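Local coordinates for succinate-semialdehyde dehydrogenase (Streptococcus pyogenes MGAS1882, PDB 4OGD), which oxidises succinic semialdehyde to succinate with NADP+ as the cofactor, as a member of the aldehyde dehydrogenase family, at residues D111-I125 / T444-N456. Residues are numbered along the deposited sequence; the frame is centred on the assembly and turned at random.
Sequences DSGQAYYLKQSTGVI and TSFVNEHLIYIPN
The oligomerisation arm of this aldehyde dehydrogenase is built here: strand 113-120 pairs antiparallel with the C-terminal strand 448-455, and Leu451, Ile452 and Tyr453 carry the sheet on into a strand of the second subunit. Backbone bonds run in both directions at Gln114-Ile454, Tyr116-Ile452, Leu118-His450 and Gln120-Asn448, the straightest being Ile452 N to Tyr116 O at 175°. Beside them, a chi1 of 58° sets Tyr116 CG between its backbone N and carbonyl carbon and brings the ring alongside Ile452, whose CB lies over the ring face, 3.8 Å from the centroid, in a CH-pi contact. On the same face His450 ND1 donates to Gln120 OE1 (2.7 Å); the oxygen lies in the imidazole plane, whereas the nitrogen stands above the amide plane. His450 NE2 and Gln120 NE2 hydrogen-bond Ser412 OG and Ala405 O of the second subunit, respectively. On the other face Tyr117 CD1 lies 3.8 Å from Glu449 CB, and one water bridges Tyr117 OH and Glu449 OE2. Where the arm meets the cofactor-binding domain, Thr122 OG1 donates to Phe446 O and Ile125 CD1 packs against Phe446 CB. At the far end, Ser112 OG, in the plane of the Tyr453 ring at its edge, hydrogen-bonds Tyr453 OH at 2.6 Å.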
loop_
_atom_site.group_PDB
_atom_site.type_symbol
_atom_site.label_atom_id
_atom_site.label_comp_id
_atom_site.label_asym_id
_atom_site.label_seq_id
_atom_site.Cartn_x
_atom_site.Cartn_y
_atom_site.Cartn_z
ATOM N N ASP A 111 17.488 20.476 9.383
ATOM C CA ASP A 111 18.659 21.233 9.829
ATOM C C ASP A 111 19.682 20.334 10.526
ATOM O O ASP A 111 20.661 20.807 11.105
ATOM C CB ASP A 111 18.261 22.428 10.710
ATOM C CG ASP A 111 17.395 22.035 11.885
ATOM O OD1 ASP A 111 17.498 20.880 12.353
ATOM O OD2 ASP A 111 16.613 22.892 12.353
ATOM N N SER A 112 19.453 19.028 10.443
ATOM C CA SER A 112 20.326 18.054 11.080
ATOM C C SER A 112 21.399 17.516 10.135
ATOM O O SER A 112 22.315 16.824 10.572
ATOM C CB SER A 112 19.499 16.881 11.584
ATOM O OG SER A 112 19.131 16.071 10.482
ATOM N N GLY A 113 21.274 17.817 8.845
ATOM C CA GLY A 113 22.225 17.335 7.851
ATOM C C GLY A 113 21.698 17.487 6.433
ATOM O O GLY A 113 20.859 18.349 6.170
ATOM N N GLN A 114 22.200 16.664 5.517
ATOM C CA GLN A 114 21.732 16.670 4.134
ATOM C C GLN A 114 20.888 15.418 3.922
ATOM O O GLN A 114 21.320 14.313 4.250
ATOM C CB GLN A 114 22.912 16.672 3.155
ATOM C CG GLN A 114 22.501 16.512 1.679
ATOM C CD GLN A 114 23.650 16.092 0.761
ATOM O OE1 GLN A 114 23.432 15.457 -0.274
ATOM N NE2 GLN A 114 24.875 16.446 1.138
ATOM N N ALA A 115 19.690 15.589 3.375
ATOM C CA ALA A 115 18.776 14.465 3.182
ATOM C C ALA A 115 18.001 14.581 1.877
ATOM O O ALA A 115 17.596 15.675 1.476
ATOM C CB ALA A 115 17.800 14.366 4.356
ATOM N N TYR A 116 17.796 13.443 1.223
ATOM C CA TYR A 116 16.913 13.361 0.060
ATOM C C TYR A 116 16.440 11.927 -0.097
ATOM O O TYR A 116 16.945 11.027 0.561
ATOM C CB TYR A 116 17.625 13.822 -1.219
ATOM C CG TYR A 116 18.879 13.046 -1.559
ATOM C CD1 TYR A 116 18.844 11.994 -2.468
ATOM C CD2 TYR A 116 20.102 13.378 -0.980
ATOM C CE1 TYR A 116 19.998 11.286 -2.790
ATOM C CE2 TYR A 116 21.254 12.681 -1.297
ATOM C CZ TYR A 116 21.199 11.639 -2.197
ATOM O OH TYR A 116 22.352 10.948 -2.506
ATOM N N TYR A 117 15.462 11.700 -0.960
ATOM C CA TYR A 117 15.170 10.320 -1.305
ATOM C C TYR A 117 15.081 10.118 -2.799
ATOM O O TYR A 117 14.634 10.998 -3.534
ATOM C CB TYR A 117 13.941 9.765 -0.559
ATOM C CG TYR A 117 12.583 10.306 -0.969
ATOM C CD1 TYR A 117 11.876 9.730 -2.019
ATOM C CD2 TYR A 117 11.987 11.342 -0.265
ATOM C CE1 TYR A 117 10.624 10.195 -2.379
ATOM C CE2 TYR A 117 10.720 11.814 -0.620
ATOM C CZ TYR A 117 10.057 11.230 -1.685
ATOM O OH TYR A 117 8.802 11.674 -2.059
ATOM N N LEU A 118 15.538 8.952 -3.231
ATOM C CA LEU A 118 15.482 8.575 -4.629
ATOM C C LEU A 118 14.203 7.792 -4.872
ATOM O O LEU A 118 13.591 7.282 -3.929
ATOM C CB LEU A 118 16.699 7.722 -4.982
ATOM C CG LEU A 118 18.039 8.404 -4.691
ATOM C CD1 LEU A 118 19.179 7.422 -4.867
ATOM C CD2 LEU A 118 18.238 9.610 -5.603
ATOM N N LYS A 119 13.786 7.718 -6.132
ATOM C CA LYS A 119 12.663 6.868 -6.502
ATOM C C LYS A 119 13.197 5.797 -7.423
ATOM O O LYS A 119 13.538 6.063 -8.575
ATOM C CB LYS A 119 11.554 7.680 -7.167
ATOM C CG LYS A 119 10.843 8.611 -6.202
ATOM C CD LYS A 119 9.927 9.594 -6.920
ATOM C CE LYS A 119 9.212 10.477 -5.911
ATOM N NZ LYS A 119 8.420 11.569 -6.562
ATOM N N GLN A 120 13.298 4.581 -6.902
ATOM C CA GLN A 120 14.002 3.526 -7.612
ATOM C C GLN A 120 13.100 2.350 -7.930
ATOM O O GLN A 120 12.088 2.124 -7.253
ATOM C CB GLN A 120 15.203 3.060 -6.778
ATOM C CG GLN A 120 16.225 4.167 -6.539
ATOM C CD GLN A 120 17.444 3.676 -5.808
ATOM O OE1 GLN A 120 17.336 3.089 -4.737
ATOM N NE2 GLN A 120 18.618 3.890 -6.397
ATOM N N SER A 121 13.457 1.600 -8.968
ATOM C CA SER A 121 12.747 0.362 -9.268
ATOM C C SER A 121 12.957 -0.647 -8.151
ATOM O O SER A 121 13.912 -0.543 -7.370
ATOM C CB SER A 121 13.235 -0.233 -10.587
ATOM O OG SER A 121 14.615 -0.560 -10.490
ATOM N N THR A 122 12.063 -1.624 -8.083
ATOM C CA THR A 122 12.135 -2.658 -7.063
ATOM C C THR A 122 12.244 -4.074 -7.610
ATOM O O THR A 122 12.864 -4.927 -6.978
ATOM C CB THR A 122 10.944 -2.568 -6.096
ATOM O OG1 THR A 122 9.717 -2.516 -6.838
ATOM C CG2 THR A 122 11.058 -1.311 -5.254
ATOM N N GLY A 123 11.663 -4.335 -8.777
ATOM C CA GLY A 123 11.691 -5.683 -9.318
ATOM C C GLY A 123 10.560 -6.015 -10.268
ATOM O O GLY A 123 10.047 -5.136 -10.955
ATOM N N VAL A 124 10.174 -7.289 -10.309
ATOM C CA VAL A 124 9.126 -7.747 -11.224
ATOM C C VAL A 124 7.757 -7.542 -10.580
ATOM O O VAL A 124 7.541 -7.904 -9.420
ATOM C CB VAL A 124 9.309 -9.229 -11.603
ATOM C CG1 VAL A 124 8.252 -9.666 -12.623
ATOM C CG2 VAL A 124 10.715 -9.457 -12.148
ATOM N N ILE A 125 6.843 -6.943 -11.334
ATOM C CA ILE A 125 5.493 -6.685 -10.838
ATOM C C ILE A 125 4.502 -7.605 -11.541
ATOM O O ILE A 125 4.503 -7.695 -12.771
ATOM C CB ILE A 125 5.087 -5.222 -11.094
ATOM C CG1 ILE A 125 6.061 -4.268 -10.399
ATOM C CG2 ILE A 125 3.655 -4.969 -10.640
ATOM C CD1 ILE A 125 6.136 -4.466 -8.901
ATOM N N THR A 444 4.162 5.964 -8.098
ATOM C CA THR A 444 5.052 5.534 -7.013
ATOM C C THR A 444 4.661 4.248 -6.292
ATOM O O THR A 444 5.326 3.860 -5.334
ATOM C CB THR A 444 5.230 6.640 -5.973
ATOM O OG1 THR A 444 3.940 7.096 -5.565
ATOM C CG2 THR A 444 6.028 7.806 -6.557
ATOM N N SER A 445 3.613 3.574 -6.754
ATOM C CA SER A 445 3.083 2.427 -6.020
ATOM C C SER A 445 4.122 1.352 -5.750
ATOM O O SER A 445 4.163 0.797 -4.651
ATOM C CB SER A 445 1.904 1.805 -6.759
ATOM O OG SER A 445 0.858 2.744 -6.873
ATOM N N PHE A 446 4.956 1.067 -6.746
ATOM C CA PHE A 446 5.971 0.029 -6.597
ATOM C C PHE A 446 7.387 0.560 -6.769
ATOM O O PHE A 446 8.289 -0.137 -7.261
ATOM C CB PHE A 446 5.653 -1.160 -7.511
ATOM C CG PHE A 446 4.285 -1.734 -7.269
ATOM C CD1 PHE A 446 4.043 -2.524 -6.152
ATOM C CD2 PHE A 446 3.234 -1.444 -8.128
ATOM C CE1 PHE A 446 2.793 -3.044 -5.915
ATOM C CE2 PHE A 446 1.964 -1.959 -7.897
ATOM C CZ PHE A 446 1.741 -2.759 -6.784
ATOM N N VAL A 447 7.581 1.803 -6.340
ATOM C CA VAL A 447 8.923 2.372 -6.305
ATOM C C VAL A 447 9.467 2.330 -4.891
ATOM O O VAL A 447 8.715 2.417 -3.911
ATOM C CB VAL A 447 8.983 3.826 -6.838
ATOM C CG1 VAL A 447 8.240 3.958 -8.163
ATOM C CG2 VAL A 447 8.470 4.807 -5.815
ATOM N N ASN A 448 10.781 2.174 -4.801
ATOM C CA ASN A 448 11.489 2.239 -3.541
ATOM C C ASN A 448 11.828 3.697 -3.323
ATOM O O ASN A 448 12.658 4.271 -4.040
ATOM C CB ASN A 448 12.766 1.389 -3.627
ATOM C CG ASN A 448 13.708 1.609 -2.457
ATOM O OD1 ASN A 448 13.346 2.234 -1.460
ATOM N ND2 ASN A 448 14.932 1.084 -2.575
ATOM N N GLU A 449 11.163 4.297 -2.351
ATOM C CA GLU A 449 11.499 5.649 -1.921
ATOM C C GLU A 449 12.684 5.497 -0.980
ATOM O O GLU A 449 12.537 5.129 0.183
ATOM C CB GLU A 449 10.291 6.321 -1.265
ATOM C CG GLU A 449 9.168 6.608 -2.275
ATOM C CD GLU A 449 7.767 6.464 -1.700
ATOM O OE1 GLU A 449 7.498 5.469 -0.993
ATOM O OE2 GLU A 449 6.917 7.349 -1.960
ATOM N N HIS A 450 13.874 5.743 -1.519
ATOM C CA HIS A 450 15.125 5.362 -0.868
ATOM C C HIS A 450 15.779 6.590 -0.253
ATOM O O HIS A 450 16.280 7.458 -0.973
ATOM C CB HIS A 450 16.038 4.737 -1.932
ATOM C CG HIS A 450 17.367 4.257 -1.427
ATOM N ND1 HIS A 450 18.226 3.534 -2.227
ATOM C CD2 HIS A 450 17.994 4.400 -0.234
ATOM C CE1 HIS A 450 19.325 3.253 -1.551
ATOM N NE2 HIS A 450 19.206 3.755 -0.335
ATOM N N LEU A 451 15.764 6.658 1.077
ATOM C CA LEU A 451 16.344 7.775 1.815
ATOM C C LEU A 451 17.862 7.698 1.794
ATOM O O LEU A 451 18.430 6.637 2.039
ATOM C CB LEU A 451 15.876 7.744 3.275
ATOM C CG LEU A 451 16.604 8.662 4.257
ATOM C CD1 LEU A 451 16.274 10.119 3.965
ATOM C CD2 LEU A 451 16.196 8.302 5.684
ATOM N N ILE A 452 18.502 8.827 1.490
ATOM C CA ILE A 452 19.944 8.990 1.684
ATOM C C ILE A 452 20.159 10.127 2.672
ATOM O O ILE A 452 19.688 11.251 2.455
ATOM C CB ILE A 452 20.667 9.334 0.372
ATOM C CG1 ILE A 452 20.231 8.390 -0.745
ATOM C CG2 ILE A 452 22.186 9.298 0.588
ATOM C CD1 ILE A 452 20.711 6.994 -0.563
ATOM N N TYR A 453 20.870 9.850 3.759
ATOM C CA TYR A 453 21.006 10.826 4.835
ATOM C C TYR A 453 22.454 11.005 5.265
ATOM O O TYR A 453 23.149 10.027 5.533
ATOM C CB TYR A 453 20.169 10.408 6.045
ATOM C CG TYR A 453 20.298 11.354 7.216
ATOM C CD1 TYR A 453 19.801 12.645 7.140
ATOM C CD2 TYR A 453 20.918 10.958 8.393
ATOM C CE1 TYR A 453 19.913 13.521 8.200
ATOM C CE2 TYR A 453 21.038 11.834 9.465
ATOM C CZ TYR A 453 20.530 13.111 9.362
ATOM O OH TYR A 453 20.646 13.988 10.422
ATOM N N ILE A 454 22.897 12.264 5.307
ATOM C CA ILE A 454 24.242 12.605 5.765
ATOM C C ILE A 454 24.138 13.561 6.942
ATOM O O ILE A 454 23.848 14.747 6.763
ATOM C CB ILE A 454 25.077 13.278 4.664
ATOM C CG1 ILE A 454 25.012 12.472 3.361
ATOM C CG2 ILE A 454 26.511 13.454 5.144
ATOM C CD1 ILE A 454 25.852 13.057 2.213
ATOM N N PRO A 455 24.364 13.052 8.162
ATOM C CA PRO A 455 24.241 13.926 9.331
ATOM C C PRO A 455 25.338 14.983 9.379
ATOM O O PRO A 455 26.434 14.770 8.856
ATOM C CB PRO A 455 24.399 12.959 10.506
ATOM C CG PRO A 455 25.214 11.829 9.953
ATOM C CD PRO A 455 24.747 11.677 8.530
ATOM N N ASN A 456 25.032 16.121 9.990
ATOM C CA ASN A 456 26.053 17.121 10.275
ATOM C C ASN A 456 27.048 16.583 11.291
ATOM O O ASN A 456 26.686 15.777 12.148
ATOM C CB ASN A 456 25.418 18.403 10.808
ATOM C CG ASN A 456 24.695 19.183 9.738
ATOM O OD1 ASN A 456 24.998 19.059 8.553
ATOM N ND2 ASN A 456 23.732 19.998 10.151
HETATM O O HOH W 1 7.157 9.697 -3.313
HETATM O O HOH W 2 14.981 -0.919 -4.887
#